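Local coordinates for protein glycerate dehydrogenase (Bacillus sp. 5mfcol3.1, PDB 6P2I) that probably reduces acyclic imino acids to amino acids asymmetrically with NADPH, intercepting imines that a partner oxidase produces in situ, at residues V184-L189 and E207-E212; K213-M218 and A222-T227; S240-N245 and N267-T272. All coordinates share one frame; numbering follows the deposited sequence.

Interaction 1. Residues V184-L189 and E207-E212; sequences VDITEL and EIILTE
I186 reaches across to I209 and L210 with a single methyl, and that methyl carries every close approach between the two segments. CD1 of I186 lies 4.0 Å from CD1 of I209, touches CG1 of the same isoleucine at a similar range, and stands 4.1 Å from CD2 of L210. The nearest CA atoms, those of I186 and L210, are 9.0 Å apart, so the bridge is made by side-chain ends. In I186, CG1 is turned anti to the backbone N (chi1 -170°), which carries CD1 outward from the first turn of helix 186-192; I209 is extended in the same sense, and the two chains meet at a slant.

Polar bonds organise each segment separately. D185 is the N-cap of the helix: E188 N donates to D185 OD1 at 3.0 Å with an N-H...O angle of 167°, and L189 N bonds to D185 O. In the other segment L210 is the centre of an inverse gamma turn, closed by a weak bond from T211 N to I209 O, while T211 caps L214 N of the following helix.

I186 and L210 also both pack on I148 of strand 144-148 in the Rossmann-type domain, and the I209 side chain comes to about 4 Å from the bound NADP. With 94 Å² buried in total and every close approach between hydrocarbon groups, the contact relies on dispersion and exclusion of water, while the polar bonds stay within or beside each segment.

Interaction 2. Residues K213-M218 and A222-T227; sequences KLLSLM and AVLINT. With NAP (NADP nicotinamide-adenine-dinucleotide phosphate), chain C.
T227 presents its backbone O to the flat carboxamide of the NADP nicotinamide at the amino nitrogen, not over a face: N7N donates to T227 O at 2.8 Å, and the 167° N-H...O angle shows the carbonyl is met almost straight along the N-H. The amide of N226 is held at both ends, OD1 by C228 N and ND2 by R229 O, just beyond the strand. These groups lie at the C-terminal end of strand 223-226, the second strand of a Rossmann beta-alpha-beta unit that starts with strand 195-198 and crosses over through helix 212-215.

At the other end of the strand the crossover packs on the sheet through hydrocarbon groups. CB of M218 meets CB of A222 at 4.2 Å, and CD2 of L215 meets CD2 of L224 at 4.3 Å. Bent at chi3, the M218 side chain also lies against I196 of the neighbouring strand. All four touching residues are buried, 150 Å² in sum.

L215 to M218 form a type I beta turn. Within this turn, S216 OG donates back to K213 O at 2.6 Å.

Interaction 3. Residues S240-N245 and N267-T272; sequences SVLKQN and NNVVLT
N268 donates from its side-chain ND2 to L242 O, 3.0 Å away and nearly straight at 164°, joining the C-terminal end of helix 235-243 to the start of strand 269-271, the outermost strand of the Rossmann sheet within this chain. The helix ends in a Schellman motif with N245, at positive phi, as its C-prime residue, and L242 O therefore has a second donor, N245 N at 2.9 Å. The two donors reach this oxygen from opposite faces of the carbonyl plane.

Beside the polar pair, L242 CD1 packs on V269 CG1 at 3.6 Å, with the two side chains roughly perpendicular. N268 OD1 faces the aliphatic part of L242, 3.8 Å from its CB, and is buried with no polar partner in the model. CG of N268 sits between its backbone N and carbonyl carbon (chi1 53°), so the amide turns back toward the helix end, with L242 O close to its plane.

Further out, N245 ND2 and N268 ND2 approach to 3.4 Å with their amide planes 66° apart. Both are donors, so this is no bond; water 1 reconciles them by accepting from each.

Beyond these groups, L242 also rests on A250 of the adjacent strand, to which N268 and V270 bond through the backbone. On the subunit interface, D121 OD1 of the second subunit is hydrogen-bonded to L271 N. Where N245 and N267 are exposed, water 2 donates to N267 OD1 at 3.1 Å and takes a weak bond from N245 ND2.

Overall arrangement
All three contacts belong to the Rossmann-type domain, but at different depths. Interaction 2 is fully buried and purely apolar between its segments, with the cofactor bond set apart at the far end of the strand; interactions 1 and 3 are partly buried. Interaction 1 is apolar too, whereas interaction 3, at the edge of the sheet within this chain, adds polar groups and waters. Interactions 1 and 2, with centres 9 Å apart, share helix 212-215: T187 OG1 lies 4.0 Å from L214 CD2. Interactions 2 and 3, centres 11 Å apart, reach the same sheet and meet where M218 CE packs on V241 CG1 at 3.9 Å. Interactions 1 and 3 do not touch.

Interaction 1. Residues V184-L189 and E207-E212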
loop_
_atom_site.group_PDB
_atom_site.type_symbol
_atom_site.label_atom_id
_atom_site.label_comp_id
_atom_site.label_asym_id
_atom_site.label_seq_id
_atom_site.Cartn_x
_atom_site.Cartn_y
_atom_site.Cartn_z
ATOM N N VAL A 184 -4.474 -16.707 19.235
ATOM C CA VAL A 184 -5.886 -16.989 19.472
ATOM C C VAL A 184 -6.287 -18.163 18.586
ATOM O O VAL A 184 -5.548 -18.560 17.683
ATOM C CB VAL A 184 -6.769 -15.762 19.162
ATOM C CG1 VAL A 184 -6.355 -14.570 20.027
ATOM C CG2 VAL A 184 -6.662 -15.407 17.688
ATOM N N ASP A 185 -7.480 -18.714 18.834
ATOM C CA ASP A 185 -7.998 -19.701 17.894
ATOM C C ASP A 185 -8.648 -19.002 16.692
ATOM O O ASP A 185 -8.815 -17.775 16.668
ATOM C CB ASP A 185 -8.943 -20.693 18.600
ATOM C CG ASP A 185 -10.318 -20.110 18.954
ATOM O OD1 ASP A 185 -10.601 -18.923 18.717
ATOM O OD2 ASP A 185 -11.138 -20.878 19.502
ATOM N N ILE A 186 -8.985 -19.792 15.664
ATOM C CA ILE A 186 -9.365 -19.195 14.382
ATOM C C ILE A 186 -10.725 -18.508 14.476
ATOM O O ILE A 186 -10.972 -17.509 13.784
ATOM C CB ILE A 186 -9.335 -20.253 13.259
ATOM C CG1 ILE A 186 -9.493 -19.593 11.890
ATOM C CG2 ILE A 186 -10.413 -21.330 13.473
ATOM C CD1 ILE A 186 -8.704 -20.292 10.780
ATOM N N THR A 187 -11.619 -19.016 15.326
ATOM C CA THR A 187 -12.922 -18.384 15.499
ATOM C C THR A 187 -12.763 -16.977 16.058
ATOM O O THR A 187 -13.332 -16.015 15.524
ATOM C CB THR A 187 -13.803 -19.235 16.417
ATOM O OG1 THR A 187 -14.095 -20.482 15.774
ATOM C CG2 THR A 187 -15.107 -18.521 16.740
ATOM N N GLU A 188 -11.978 -16.833 17.129
ATOM C CA GLU A 188 -11.717 -15.497 17.655
ATOM C C GLU A 188 -10.993 -14.635 16.633
ATOM O O GLU A 188 -11.296 -13.447 16.491
ATOM C CB GLU A 188 -10.910 -15.564 18.948
ATOM C CG GLU A 188 -10.713 -14.184 19.551
ATOM C CD GLU A 188 -10.050 -14.206 20.905
ATOM O OE1 GLU A 188 -9.691 -15.304 21.378
ATOM O OE2 GLU A 188 -9.894 -13.116 21.499
ATOM N N LEU A 189 -10.035 -15.211 15.901
ATOM C CA LEU A 189 -9.336 -14.413 14.900
ATOM C C LEU A 189 -10.311 -13.846 13.877
ATOM O O LEU A 189 -10.246 -12.657 13.539
ATOM C CB LEU A 189 -8.268 -15.246 14.196
ATOM C CG LEU A 189 -7.288 -14.479 13.305
ATOM C CD1 LEU A 189 -5.928 -15.169 13.329
ATOM C CD2 LEU A 189 -7.794 -14.314 11.847
ATOM N N GLU A 207 -6.445 -27.152 3.454
ATOM C CA GLU A 207 -7.359 -26.869 2.356
ATOM C C GLU A 207 -8.720 -26.469 2.906
ATOM O O GLU A 207 -9.259 -27.135 3.795
ATOM C CB GLU A 207 -7.484 -28.088 1.440
ATOM C CG GLU A 207 -6.268 -28.268 0.554
ATOM C CD GLU A 207 -6.633 -28.520 -0.886
ATOM O OE1 GLU A 207 -7.669 -27.984 -1.338
ATOM O OE2 GLU A 207 -5.887 -29.266 -1.558
ATOM N N ILE A 208 -9.257 -25.362 2.390
ATOM C CA ILE A 208 -10.547 -24.820 2.813
ATOM C C ILE A 208 -10.561 -24.604 4.322
ATOM O O ILE A 208 -11.553 -24.909 4.998
ATOM C CB ILE A 208 -11.719 -25.725 2.386
ATOM C CG1 ILE A 208 -11.455 -26.365 1.023
ATOM C CG2 ILE A 208 -13.017 -24.919 2.327
ATOM C CD1 ILE A 208 -11.557 -25.392 -0.128
ATOM N N ILE A 209 -9.457 -24.089 4.866
ATOM C CA ILE A 209 -9.448 -23.776 6.290
ATOM C C ILE A 209 -10.398 -22.620 6.586
ATOM O O ILE A 209 -11.009 -22.571 7.661
ATOM C CB ILE A 209 -8.016 -23.485 6.779
ATOM C CG1 ILE A 209 -7.965 -23.509 8.310
ATOM C CG2 ILE A 209 -7.496 -22.165 6.218
ATOM C CD1 ILE A 209 -6.612 -23.139 8.894
ATOM N N LEU A 210 -10.567 -21.696 5.639
ATOM C CA LEU A 210 -11.551 -20.617 5.780
ATOM C C LEU A 210 -12.865 -21.130 5.203
ATOM O O LEU A 210 -13.163 -20.970 4.019
ATOM C CB LEU A 210 -11.080 -19.344 5.091
ATOM C CG LEU A 210 -9.959 -18.562 5.781
ATOM C CD1 LEU A 210 -9.887 -17.137 5.244
ATOM C CD2 LEU A 210 -10.141 -18.571 7.289
ATOM N N THR A 211 -13.653 -21.768 6.059
ATOM C CA THR A 211 -14.943 -22.321 5.681
ATOM C C THR A 211 -15.974 -21.210 5.491
ATOM O O THR A 211 -15.768 -20.053 5.878
ATOM C CB THR A 211 -15.417 -23.291 6.755
ATOM O OG1 THR A 211 -15.534 -22.578 7.991
ATOM C CG2 THR A 211 -14.406 -24.409 6.935
ATOM N N GLU A 212 -17.108 -21.582 4.888
ATOM C CA GLU A 212 -18.233 -20.655 4.804
ATOM C C GLU A 212 -18.622 -20.145 6.186
ATOM O O GLU A 212 -18.882 -18.950 6.366
ATOM C CB GLU A 212 -19.433 -21.326 4.128
ATOM C CG GLU A 212 -20.650 -20.413 4.010
ATOM C CD GLU A 212 -21.836 -21.091 3.354
ATOM O OE1 GLU A 212 -21.698 -22.249 2.913
ATOM O OE2 GLU A 212 -22.911 -20.461 3.282
#

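Interaction 2. Residues K213-M218 and A222-T227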
loop_
_atom_site.group_PDB
_atom_site.type_symbol
_atom_site.label_atom_id
_atom_site.label_comp_id
_atom_site.label_asym_id
_atom_site.label_seq_id
_atom_site.Cartn_x
_atom_site.Cartn_y
_atom_site.Cartn_z
ATOM N N LYS A 213 -18.662 -21.043 7.177
ATOM C CA LYS A 213 -19.019 -20.641 8.536
ATOM C C LYS A 213 -18.035 -19.615 9.087
ATOM O O LYS A 213 -18.438 -18.573 9.620
ATOM C CB LYS A 213 -19.078 -21.868 9.447
ATOM C CG LYS A 213 -19.583 -21.582 10.852
ATOM N N LEU A 214 -16.735 -19.893 8.971
ATOM C CA LEU A 214 -15.734 -18.964 9.493
ATOM C C LEU A 214 -15.789 -17.627 8.769
ATOM O O LEU A 214 -15.658 -16.568 9.396
ATOM C CB LEU A 214 -14.338 -19.574 9.379
ATOM C CG LEU A 214 -14.038 -20.661 10.408
ATOM C CD1 LEU A 214 -12.694 -21.322 10.100
ATOM C CD2 LEU A 214 -14.063 -20.088 11.819
ATOM N N LEU A 215 -15.968 -17.652 7.444
ATOM C CA LEU A 215 -16.078 -16.405 6.694
ATOM C C LEU A 215 -17.283 -15.582 7.144
ATOM O O LEU A 215 -17.247 -14.349 7.101
ATOM C CB LEU A 215 -16.165 -16.701 5.196
ATOM C CG LEU A 215 -14.891 -17.220 4.525
ATOM C CD1 LEU A 215 -15.224 -17.827 3.180
ATOM C CD2 LEU A 215 -13.865 -16.096 4.376
ATOM N N SER A 216 -18.352 -16.237 7.587
ATOM C CA SER A 216 -19.537 -15.500 8.012
ATOM C C SER A 216 -19.320 -14.747 9.314
ATOM O O SER A 216 -20.169 -13.928 9.686
ATOM C CB SER A 216 -20.726 -16.442 8.171
ATOM O OG SER A 216 -20.618 -17.200 9.364
ATOM N N LEU A 217 -18.217 -15.000 10.015
ATOM C CA LEU A 217 -17.939 -14.315 11.271
ATOM C C LEU A 217 -17.212 -12.987 11.086
ATOM O O LEU A 217 -17.107 -12.222 12.054
ATOM C CB LEU A 217 -17.113 -15.213 12.194
ATOM C CG LEU A 217 -17.677 -16.604 12.494
ATOM C CD1 LEU A 217 -16.640 -17.411 13.246
ATOM C CD2 LEU A 217 -18.967 -16.508 13.294
ATOM N N MET A 218 -16.733 -12.693 9.873
ATOM C CA MET A 218 -15.926 -11.500 9.629
ATOM C C MET A 218 -16.677 -10.229 9.994
ATOM O O MET A 218 -17.908 -10.163 9.933
ATOM C CB MET A 218 -15.486 -11.432 8.162
ATOM C CG MET A 218 -14.797 -12.688 7.674
ATOM S SD MET A 218 -13.582 -12.452 6.374
ATOM C CE MET A 218 -14.628 -12.480 4.904
ATOM N N ALA A 222 -14.353 -5.730 7.281
ATOM C CA ALA A 222 -13.091 -6.457 7.277
ATOM C C ALA A 222 -12.464 -6.466 5.887
ATOM O O ALA A 222 -13.154 -6.363 4.870
ATOM C CB ALA A 222 -13.305 -7.899 7.744
ATOM N N VAL A 223 -11.135 -6.585 5.854
ATOM C CA VAL A 223 -10.380 -6.800 4.623
ATOM C C VAL A 223 -9.638 -8.118 4.754
ATOM O O VAL A 223 -8.954 -8.357 5.758
ATOM C CB VAL A 223 -9.390 -5.656 4.332
ATOM C CG1 VAL A 223 -8.477 -6.040 3.167
ATOM C CG2 VAL A 223 -10.149 -4.362 4.021
ATOM N N LEU A 224 -9.778 -8.968 3.744
ATOM C CA LEU A 224 -9.128 -10.268 3.705
ATOM C C LEU A 224 -8.021 -10.234 2.661
ATOM O O LEU A 224 -8.254 -9.820 1.521
ATOM C CB LEU A 224 -10.144 -11.357 3.374
ATOM C CG LEU A 224 -9.605 -12.765 3.147
ATOM C CD1 LEU A 224 -8.908 -13.280 4.387
ATOM C CD2 LEU A 224 -10.752 -13.694 2.721
ATOM N N ILE A 225 -6.818 -10.639 3.060
ATOM C CA ILE A 225 -5.651 -10.684 2.179
ATOM C C ILE A 225 -5.215 -12.137 2.041
ATOM O O ILE A 225 -5.052 -12.832 3.048
ATOM C CB ILE A 225 -4.492 -9.823 2.719
ATOM C CG1 ILE A 225 -4.944 -8.374 2.990
ATOM C CG2 ILE A 225 -3.301 -9.880 1.758
ATOM C CD1 ILE A 225 -5.391 -7.628 1.732
ATOM N N ASN A 226 -5.014 -12.602 0.802
ATOM C CA ASN A 226 -4.482 -13.943 0.589
ATOM C C ASN A 226 -3.301 -13.890 -0.377
ATOM O O ASN A 226 -3.484 -13.765 -1.592
ATOM C CB ASN A 226 -5.556 -14.902 0.086
ATOM C CG ASN A 226 -5.084 -16.336 0.130
ATOM O OD1 ASN A 226 -4.098 -16.641 0.807
ATOM N ND2 ASN A 226 -5.754 -17.220 -0.610
ATOM N N THR A 227 -2.088 -13.989 0.167
ATOM C CA THR A 227 -0.896 -14.229 -0.635
ATOM C C THR A 227 -0.540 -15.707 -0.694
ATOM O O THR A 227 0.556 -16.047 -1.146
ATOM C CB THR A 227 0.300 -13.441 -0.099
ATOM O OG1 THR A 227 0.524 -13.771 1.280
ATOM C CG2 THR A 227 0.051 -11.936 -0.176
HETATM P PA NAP C . 6.408 -21.111 7.363
HETATM O O1A NAP C . 6.477 -22.619 7.251
HETATM O O2A NAP C . 7.589 -20.353 7.894
HETATM O O5B NAP C . 5.153 -20.752 8.284
HETATM C C5B NAP C . 3.921 -21.455 8.163
HETATM C C4B NAP C . 3.034 -21.017 9.323
HETATM O O4B NAP C . 1.762 -21.645 9.152
HETATM C C3B NAP C . 3.574 -21.484 10.677
HETATM O O3B NAP C . 3.155 -20.554 11.697
HETATM C C2B NAP C . 2.853 -22.789 10.910
HETATM O O2B NAP C . 2.736 -23.122 12.285
HETATM C C1B NAP C . 1.501 -22.419 10.328
HETATM N N9A NAP C . 0.698 -23.618 10.041
HETATM C C8A NAP C . 1.077 -24.701 9.334
HETATM N N7A NAP C . 0.075 -25.615 9.303
HETATM C C5A NAP C . -0.944 -25.108 10.020
HETATM C C6A NAP C . -2.304 -25.547 10.391
HETATM N N6A NAP C . -2.774 -26.750 9.983
HETATM N N1A NAP C . -3.046 -24.708 11.143
HETATM C C2A NAP C . -2.591 -23.505 11.557
HETATM N N3A NAP C . -1.367 -23.029 11.262
HETATM C C4A NAP C . -0.525 -23.791 10.507
HETATM O O3 NAP C . 5.929 -20.604 5.907
HETATM P PN NAP C . 6.199 -19.171 5.229
HETATM O O1N NAP C . 7.632 -19.077 4.766
HETATM O O2N NAP C . 5.667 -18.076 6.125
HETATM O O5D NAP C . 5.284 -19.310 3.916
HETATM C C5D NAP C . 3.872 -19.516 4.042
HETATM C C4D NAP C . 3.240 -19.723 2.672
HETATM O O4D NAP C . 3.368 -18.526 1.911
HETATM C C3D NAP C . 3.933 -20.765 1.805
HETATM O O3D NAP C . 3.528 -22.105 2.121
HETATM C C2D NAP C . 3.528 -20.334 0.403
HETATM O O2D NAP C . 2.378 -21.081 -0.013
HETATM C C1D NAP C . 3.195 -18.846 0.536
HETATM N N1N NAP C . 4.091 -18.039 -0.300
HETATM C C2N NAP C . 3.566 -17.209 -1.219
HETATM C C3N NAP C . 4.383 -16.441 -2.045
HETATM C C7N NAP C . 3.775 -15.537 -3.088
HETATM O O7N NAP C . 4.477 -15.119 -3.998
HETATM N N7N NAP C . 2.466 -15.249 -3.050
HETATM C C4N NAP C . 5.770 -16.543 -1.905
HETATM C C5N NAP C . 6.294 -17.419 -0.951
HETATM C C6N NAP C . 5.422 -18.152 -0.154
HETATM P P2B NAP C . 3.874 -23.922 13.104
HETATM O O1X NAP C . 4.143 -25.186 12.305
HETATM O O2X NAP C . 5.066 -23.004 13.130
HETATM O O3X NAP C . 3.251 -24.115 14.461
#

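Interaction 3. Residues S240-N245 and N267-T272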
loop_
_atom_site.group_PDB
_atom_site.type_symbol
_atom_site.label_atom_id
_atom_site.label_comp_id
_atom_site.label_asym_id
_atom_site.label_seq_id
_atom_site.Cartn_x
_atom_site.Cartn_y
_atom_site.Cartn_z
ATOM N N SER A 240 -19.613 -15.090 -2.504
ATOM C CA SER A 240 -20.899 -14.646 -1.977
ATOM C C SER A 240 -20.723 -13.557 -0.927
ATOM O O SER A 240 -21.495 -12.594 -0.888
ATOM C CB SER A 240 -21.669 -15.831 -1.392
ATOM O OG SER A 240 -22.018 -16.754 -2.410
ATOM N N VAL A 241 -19.711 -13.696 -0.068
ATOM C CA VAL A 241 -19.451 -12.680 0.949
ATOM C C VAL A 241 -19.154 -11.335 0.294
ATOM O O VAL A 241 -19.720 -10.300 0.669
ATOM C CB VAL A 241 -18.301 -13.134 1.864
ATOM C CG1 VAL A 241 -17.729 -11.958 2.633
ATOM C CG2 VAL A 241 -18.797 -14.196 2.827
ATOM N N LEU A 242 -18.278 -11.338 -0.712
ATOM C CA LEU A 242 -17.924 -10.095 -1.392
ATOM C C LEU A 242 -19.071 -9.574 -2.250
ATOM O O LEU A 242 -19.362 -8.371 -2.239
ATOM C CB LEU A 242 -16.668 -10.310 -2.233
ATOM C CG LEU A 242 -15.388 -10.584 -1.438
ATOM C CD1 LEU A 242 -14.423 -11.418 -2.263
ATOM C CD2 LEU A 242 -14.716 -9.284 -1.022
ATOM N N LYS A 243 -19.739 -10.461 -2.998
ATOM C CA LYS A 243 -20.865 -10.037 -3.828
ATOM C C LYS A 243 -21.940 -9.348 -2.999
ATOM O O LYS A 243 -22.565 -8.383 -3.455
ATOM C CB LYS A 243 -21.463 -11.239 -4.567
ATOM C CG LYS A 243 -22.605 -10.889 -5.522
ATOM C CD LYS A 243 -22.122 -9.969 -6.636
ATOM C CE LYS A 243 -23.273 -9.403 -7.449
ATOM N NZ LYS A 243 -22.811 -8.997 -8.808
ATOM N N GLN A 244 -22.174 -9.832 -1.782
ATOM C CA GLN A 244 -23.189 -9.278 -0.897
ATOM C C GLN A 244 -22.644 -8.164 -0.013
ATOM O O GLN A 244 -23.343 -7.721 0.904
ATOM C CB GLN A 244 -23.792 -10.388 -0.031
ATOM C CG GLN A 244 -24.520 -11.457 -0.838
ATOM C CD GLN A 244 -24.967 -12.635 0.006
ATOM O OE1 GLN A 244 -25.293 -12.485 1.185
ATOM N NE2 GLN A 244 -24.986 -13.819 -0.597
ATOM N N ASN A 245 -21.415 -7.716 -0.269
ATOM C CA ASN A 245 -20.789 -6.615 0.466
ATOM C C ASN A 245 -20.825 -6.860 1.973
ATOM O O ASN A 245 -21.043 -5.945 2.770
ATOM C CB ASN A 245 -21.436 -5.274 0.105
ATOM C CG ASN A 245 -21.334 -4.956 -1.384
ATOM O OD1 ASN A 245 -22.342 -4.893 -2.089
ATOM N ND2 ASN A 245 -20.112 -4.755 -1.864
ATOM N N ASN A 267 -16.105 -5.616 -7.866
ATOM C CA ASN A 267 -15.499 -4.296 -7.738
ATOM C C ASN A 267 -14.948 -4.027 -6.345
ATOM O O ASN A 267 -14.604 -2.879 -6.037
ATOM C CB ASN A 267 -16.511 -3.211 -8.104
ATOM C CG ASN A 267 -17.743 -3.217 -7.198
ATOM O OD1 ASN A 267 -17.808 -3.946 -6.206
ATOM N ND2 ASN A 267 -18.730 -2.398 -7.548
ATOM N N ASN A 268 -14.887 -5.041 -5.486
ATOM C CA ASN A 268 -14.297 -4.881 -4.164
ATOM C C ASN A 268 -13.197 -5.906 -3.932
ATOM O O ASN A 268 -12.927 -6.290 -2.792
ATOM C CB ASN A 268 -15.362 -4.957 -3.064
ATOM C CG ASN A 268 -16.228 -6.211 -3.149
ATOM O OD1 ASN A 268 -16.051 -7.055 -4.030
ATOM N ND2 ASN A 268 -17.166 -6.339 -2.217
ATOM N N VAL A 269 -12.556 -6.366 -5.007
ATOM C CA VAL A 269 -11.351 -7.174 -4.889
ATOM C C VAL A 269 -10.239 -6.484 -5.662
ATOM O O VAL A 269 -10.478 -5.772 -6.644
ATOM C CB VAL A 269 -11.543 -8.627 -5.396
ATOM C CG1 VAL A 269 -12.658 -9.314 -4.622
ATOM C CG2 VAL A 269 -11.819 -8.644 -6.894
ATOM N N VAL A 270 -9.019 -6.685 -5.191
ATOM C CA VAL A 270 -7.809 -6.325 -5.911
ATOM C C VAL A 270 -7.047 -7.619 -6.149
ATOM O O VAL A 270 -6.792 -8.373 -5.203
ATOM C CB VAL A 270 -6.965 -5.309 -5.119
ATOM C CG1 VAL A 270 -5.647 -5.020 -5.813
ATOM C CG2 VAL A 270 -7.771 -4.019 -4.914
ATOM N N LEU A 271 -6.721 -7.892 -7.407
ATOM C CA LEU A 271 -6.098 -9.151 -7.799
ATOM C C LEU A 271 -4.682 -8.912 -8.295
ATOM O O LEU A 271 -4.436 -7.968 -9.049
ATOM C CB LEU A 271 -6.914 -9.819 -8.902
ATOM C CG LEU A 271 -8.380 -10.030 -8.556
ATOM C CD1 LEU A 271 -9.134 -10.532 -9.773
ATOM C CD2 LEU A 271 -8.504 -11.009 -7.388
ATOM N N THR A 272 -3.753 -9.769 -7.876
ATOM C CA THR A 272 -2.428 -9.773 -8.472
ATOM C C THR A 272 -2.090 -11.182 -8.954
ATOM O O THR A 272 -2.517 -12.172 -8.350
ATOM C CB THR A 272 -1.367 -9.239 -7.489
ATOM O OG1 THR A 272 -1.448 -9.917 -6.224
ATOM C CG2 THR A 272 -1.605 -7.724 -7.235
HETATM O O HOH W 1 -17.766 -4.248 -0.014
HETATM O O HOH W 2 -19.862 -5.935 -4.974
#